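Local coordinates for Lmo0325 protein (Listeria monocytogenes EGD-e, PDB 4RYK) that probably binds DNA through an N-terminal helix-turn-helix domain and may act as an Rgg-type transcriptional regulator, folded largely into helices, at residues Glu66-Phe69 and Ile70-Asp73; Asp80-Trp83 and Ile84-Glu88. All coordinates share one frame; numbering follows the deposited sequence.

Contact 1. Residues Glu66-Phe69 and Ile70-Asp73; sequences EFFF and IYRD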
loop_
_atom_site.group_PDB
_atom_site.type_symbol
_atom_site.label_atom_id
_atom_site.label_comp_id
_atom_site.label_asym_id
_atom_site.label_seq_id
_atom_site.Cartn_x
_atom_site.Cartn_y
_atom_site.Cartn_z
ATOM N N GLU A 66 -5.072 -2.770 9.761
ATOM C CA GLU A 66 -6.124 -3.723 9.308
ATOM C C GLU A 66 -7.297 -3.556 10.238
ATOM O O GLU A 66 -8.467 -3.561 9.815
ATOM C CB GLU A 66 -5.613 -5.172 9.334
ATOM C CG GLU A 66 -6.664 -6.156 8.832
ATOM C CD GLU A 66 -6.283 -7.615 8.958
ATOM O OE1 GLU A 66 -5.142 -7.968 9.354
ATOM O OE2 GLU A 66 -7.167 -8.415 8.607
ATOM N N PHE A 67 -7.010 -3.379 11.530
ATOM C CA PHE A 67 -8.095 -3.200 12.464
ATOM C C PHE A 67 -8.937 -1.999 12.024
ATOM O O PHE A 67 -10.180 -2.086 12.015
ATOM C CB PHE A 67 -7.587 -3.024 13.907
ATOM C CG PHE A 67 -8.673 -2.642 14.881
ATOM C CD1 PHE A 67 -8.999 -1.308 15.089
ATOM C CD2 PHE A 67 -9.382 -3.621 15.567
ATOM C CE1 PHE A 67 -10.025 -0.941 15.938
ATOM C CE2 PHE A 67 -10.426 -3.252 16.423
ATOM C CZ PHE A 67 -10.723 -1.918 16.611
ATOM N N PHE A 68 -8.267 -0.877 11.662
ATOM C CA PHE A 68 -9.030 0.288 11.305
ATOM C C PHE A 68 -9.757 0.146 9.997
ATOM O O PHE A 68 -10.834 0.714 9.820
ATOM C CB PHE A 68 -8.215 1.617 11.340
ATOM C CG PHE A 68 -8.217 2.222 12.684
ATOM C CD1 PHE A 68 -9.253 3.044 13.081
ATOM C CD2 PHE A 68 -7.267 1.859 13.610
ATOM C CE1 PHE A 68 -9.307 3.574 14.367
ATOM C CE2 PHE A 68 -7.327 2.351 14.909
ATOM C CZ PHE A 68 -8.350 3.211 15.280
ATOM N N PHE A 69 -9.180 -0.614 9.087
ATOM C CA PHE A 69 -9.886 -0.919 7.879
ATOM C C PHE A 69 -11.204 -1.627 8.193
ATOM O O PHE A 69 -12.208 -1.282 7.639
ATOM C CB PHE A 69 -9.017 -1.758 6.948
ATOM C CG PHE A 69 -9.701 -2.104 5.647
ATOM C CD1 PHE A 69 -9.893 -1.128 4.670
ATOM C CD2 PHE A 69 -10.215 -3.381 5.437
ATOM C CE1 PHE A 69 -10.548 -1.433 3.495
ATOM C CE2 PHE A 69 -10.875 -3.681 4.268
ATOM C CZ PHE A 69 -11.019 -2.722 3.300
ATOM N N ILE A 70 -11.167 -2.651 9.044
ATOM C CA ILE A 70 -12.368 -3.386 9.491
ATOM C C ILE A 70 -13.308 -2.450 10.227
ATOM O O ILE A 70 -14.485 -2.386 9.936
ATOM C CB ILE A 70 -11.997 -4.549 10.411
ATOM C CG1 ILE A 70 -11.108 -5.518 9.665
ATOM C CG2 ILE A 70 -13.290 -5.288 10.872
ATOM C CD1 ILE A 70 -10.423 -6.567 10.533
ATOM N N TYR A 71 -12.738 -1.648 11.108
ATOM C CA TYR A 71 -13.485 -0.748 11.987
ATOM C C TYR A 71 -14.253 0.295 11.265
ATOM O O TYR A 71 -15.315 0.629 11.698
ATOM C CB TYR A 71 -12.534 -0.037 12.936
ATOM C CG TYR A 71 -13.234 0.741 13.993
ATOM C CD1 TYR A 71 -14.011 0.066 14.938
ATOM C CD2 TYR A 71 -13.164 2.143 14.054
ATOM C CE1 TYR A 71 -14.662 0.742 15.921
ATOM C CE2 TYR A 71 -13.816 2.848 15.060
ATOM C CZ TYR A 71 -14.567 2.121 15.982
ATOM O OH TYR A 71 -15.247 2.698 17.010
ATOM N N ARG A 72 -13.720 0.815 10.158
ATOM C CA ARG A 72 -14.491 1.745 9.316
ATOM C C ARG A 72 -15.399 0.991 8.336
ATOM O O ARG A 72 -15.690 1.492 7.255
ATOM C CB ARG A 72 -13.575 2.654 8.540
ATOM C CG ARG A 72 -12.526 3.256 9.431
ATOM C CD ARG A 72 -12.138 4.646 9.039
ATOM N NE ARG A 72 -11.230 5.247 10.019
ATOM C CZ ARG A 72 -11.566 5.640 11.261
ATOM N NH1 ARG A 72 -12.802 5.475 11.757
ATOM N NH2 ARG A 72 -10.634 6.175 12.044
ATOM N N ASP A 73 -15.818 -0.210 8.701
ATOM C CA ASP A 73 -16.663 -1.039 7.867
ATOM C C ASP A 73 -16.088 -1.224 6.448
ATOM O O ASP A 73 -16.724 -0.948 5.426
ATOM C CB ASP A 73 -18.086 -0.486 7.876
ATOM C CG ASP A 73 -19.058 -1.438 7.269
ATOM O OD1 ASP A 73 -18.691 -2.631 7.168
ATOM O OD2 ASP A 73 -20.174 -1.007 6.886
#
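F67, F68 and Y71 gather their rings into an aromatic cluster on the last turns of helix 64-71. F67 and Y71 both hold CG anti to the backbone N (chi1 172° and -171°), sending their rings out side by side; the planes are nearly parallel but slid apart, centroids 5.7 Å apart, and the touch is F67 CE1 against Y71 CB at 4.0 Å. The F68 ring stands oblique to that of Y71, with F68 CE1 4.1 Å from Y71 CD2. On its other flank R72 lays one face of its guanidinium over F68 CD1, which lies 3.6 Å from R72 NH2, itself salt-bridged to E54 of the second subunit. In the backbone Y71 N donates to F67 O at 2.7 Å, and R72 N to F68 O at 2.9 Å.

The far end is looser: R72 leaves helical geometry, D73 N makes a weak bond to I70 O, and the exposed D73 side chain is poorly ordered.

F67 and Y71 pack on L13 of helix 10-20, F67 meets F53 of helix 50-60 edge-to-face, while F69 stacks on Y196 of the second subunit, so the helix lies between those two helices and the second subunit.

Contact 2. Residues Asp80-Trp83 and Ile84-Glu88; sequences DSFW and IDFVE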
loop_
_atom_site.group_PDB
_atom_site.type_symbol
_atom_site.label_atom_id
_atom_site.label_comp_id
_atom_site.label_asym_id
_atom_site.label_seq_id
_atom_site.Cartn_x
_atom_site.Cartn_y
_atom_site.Cartn_z
ATOM N N ASP A 80 -9.545 10.794 8.021
ATOM C CA ASP A 80 -9.732 12.106 7.411
ATOM C C ASP A 80 -9.696 11.880 5.912
ATOM O O ASP A 80 -8.713 11.457 5.363
ATOM C CB ASP A 80 -8.610 13.015 7.928
ATOM C CG ASP A 80 -8.507 14.352 7.201
ATOM O OD1 ASP A 80 -9.239 14.631 6.242
ATOM O OD2 ASP A 80 -7.638 15.127 7.617
ATOM N N SER A 81 -10.815 12.088 5.250
ATOM C CA SER A 81 -10.918 11.759 3.848
ATOM C C SER A 81 -10.730 13.001 2.962
ATOM O O SER A 81 -11.066 12.973 1.756
ATOM C CB SER A 81 -12.300 11.147 3.618
ATOM O OG SER A 81 -13.277 12.057 4.116
ATOM N N PHE A 82 -10.183 14.100 3.520
ATOM C CA PHE A 82 -10.032 15.299 2.713
ATOM C C PHE A 82 -9.377 14.996 1.387
ATOM O O PHE A 82 -9.917 15.364 0.337
ATOM C CB PHE A 82 -9.241 16.408 3.423
ATOM C CG PHE A 82 -9.011 17.610 2.553
ATOM C CD1 PHE A 82 -9.982 18.571 2.426
ATOM C CD2 PHE A 82 -7.814 17.755 1.829
ATOM C CE1 PHE A 82 -9.777 19.680 1.595
ATOM C CE2 PHE A 82 -7.614 18.841 1.015
ATOM C CZ PHE A 82 -8.605 19.821 0.894
ATOM N N TRP A 83 -8.210 14.366 1.392
ATOM C CA TRP A 83 -7.430 14.274 0.137
ATOM C C TRP A 83 -8.094 13.314 -0.870
ATOM O O TRP A 83 -8.115 13.574 -2.073
ATOM C CB TRP A 83 -5.968 13.889 0.391
ATOM C CG TRP A 83 -5.197 15.036 1.003
ATOM C CD1 TRP A 83 -4.785 15.156 2.282
ATOM C CD2 TRP A 83 -4.828 16.244 0.343
ATOM N NE1 TRP A 83 -4.127 16.370 2.448
ATOM C CE2 TRP A 83 -4.172 17.049 1.267
ATOM C CE3 TRP A 83 -4.997 16.719 -0.960
ATOM C CZ2 TRP A 83 -3.710 18.312 0.947
ATOM C CZ3 TRP A 83 -4.524 17.968 -1.282
ATOM C CH2 TRP A 83 -3.879 18.743 -0.340
ATOM N N ILE A 84 -8.635 12.218 -0.365
ATOM C CA ILE A 84 -9.426 11.301 -1.200
ATOM C C ILE A 84 -10.581 12.065 -1.866
ATOM O O ILE A 84 -10.769 11.999 -3.085
ATOM C CB ILE A 84 -10.028 10.184 -0.345
ATOM C CG1 ILE A 84 -8.924 9.229 0.142
ATOM C CG2 ILE A 84 -11.104 9.436 -1.126
ATOM C CD1 ILE A 84 -9.278 8.499 1.434
ATOM N N ASP A 85 -11.347 12.793 -1.058
ATOM C CA ASP A 85 -12.516 13.519 -1.587
ATOM C C ASP A 85 -12.080 14.560 -2.563
ATOM O O ASP A 85 -12.687 14.724 -3.607
ATOM C CB ASP A 85 -13.279 14.220 -0.481
ATOM C CG ASP A 85 -13.857 13.256 0.518
ATOM O OD1 ASP A 85 -14.027 12.095 0.146
ATOM O OD2 ASP A 85 -14.124 13.658 1.678
ATOM N N PHE A 86 -11.020 15.281 -2.228
ATOM C CA PHE A 86 -10.614 16.396 -3.072
ATOM C C PHE A 86 -10.141 15.929 -4.441
ATOM O O PHE A 86 -10.402 16.547 -5.482
ATOM C CB PHE A 86 -9.489 17.186 -2.388
ATOM C CG PHE A 86 -8.970 18.320 -3.213
ATOM C CD1 PHE A 86 -9.789 19.426 -3.502
ATOM C CD2 PHE A 86 -7.696 18.278 -3.752
ATOM C CE1 PHE A 86 -9.331 20.478 -4.277
ATOM C CE2 PHE A 86 -7.219 19.329 -4.519
ATOM C CZ PHE A 86 -8.035 20.437 -4.774
ATOM N N VAL A 87 -9.396 14.845 -4.428
ATOM C CA VAL A 87 -8.879 14.263 -5.652
ATOM C C VAL A 87 -10.013 13.773 -6.544
ATOM O O VAL A 87 -10.049 14.021 -7.753
ATOM C CB VAL A 87 -7.945 13.093 -5.268
ATOM C CG1 VAL A 87 -7.606 12.210 -6.460
ATOM C CG2 VAL A 87 -6.684 13.653 -4.626
ATOM N N GLU A 88 -10.961 13.077 -5.943
ATOM C CA GLU A 88 -12.129 12.650 -6.691
ATOM C C GLU A 88 -12.891 13.833 -7.298
ATOM O O GLU A 88 -13.212 13.822 -8.466
ATOM C CB GLU A 88 -13.039 11.853 -5.801
ATOM C CG GLU A 88 -14.324 11.513 -6.497
ATOM C CD GLU A 88 -14.998 10.352 -5.841
ATOM O OE1 GLU A 88 -14.788 10.199 -4.617
ATOM O OE2 GLU A 88 -15.714 9.600 -6.544
HETATM O O HOH W 1 -7.830 11.325 2.480
#
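S81 and D85 join side chains where helix 82-91 begins: the S81 hydroxyl donates from OG to D85 OD2 at 3.0 Å, arriving from above the carboxylate plane rather than within it. The same serine offers its carbonyl to D85 N, a nearly straight bond of 2.8 Å with an N-H...O angle of 169°. D85 is therefore held to S81 by both backbone and side chain.

S81 occupies the N-cap position, but its hydroxyl caps no backbone N-H. One residue earlier D80 forms an Asx turn, its OD1 accepting from F82 N at 2.9 Å, while OD2 reaches R116 of helix 113-132 in a salt bridge. A water bridges the turn, donating to D80 O and accepting from I84 N at 3.1 Å.

The W83 side chain can be followed outward from CB, which sits 3.2 Å from I84 N. With CG beside the backbone N (chi1 -72°), the indole swings back over F82, whose CD2 lies 3.6 Å above the indole plane, over its centre. Along the six-membered ring, CE3 and then CZ3 run beside F86, CZ3 coming within 4.0 Å of F86 CD2 at an oblique angle. On the pyrrole side NE1 gives its hydrogen to E162 of helix 161-170.

F86 follows F82 one turn on, its ring nearly parallel to the F82 ring but slid past it, and its CB lies over one face of that ring. From there F86 packs against I119 and L120 of helix 113-132 and M98 of helix 95-108, while F82 touches L101.

How the contacts relate
Contact 1 comes first along the chain, at the end of helix 64-71, and contact 2 follows at the start of helix 82-91, the next helix; residues 74-79 link them. Their centres are about 18 Å apart, and their nearest atoms, about 6 Å apart, do not touch. Contact 1 packs on helices of the region matching the helix-turn-helix family and on the second subunit. Contact 2 sits mainly among helices 95-108, 113-132 and 161-170 of its own chain, in the region matching the Rgg C-terminal family, with only D80 near the second subunit. The short link between the contacts probably joins the likely DNA-binding part to the helical C-terminal part.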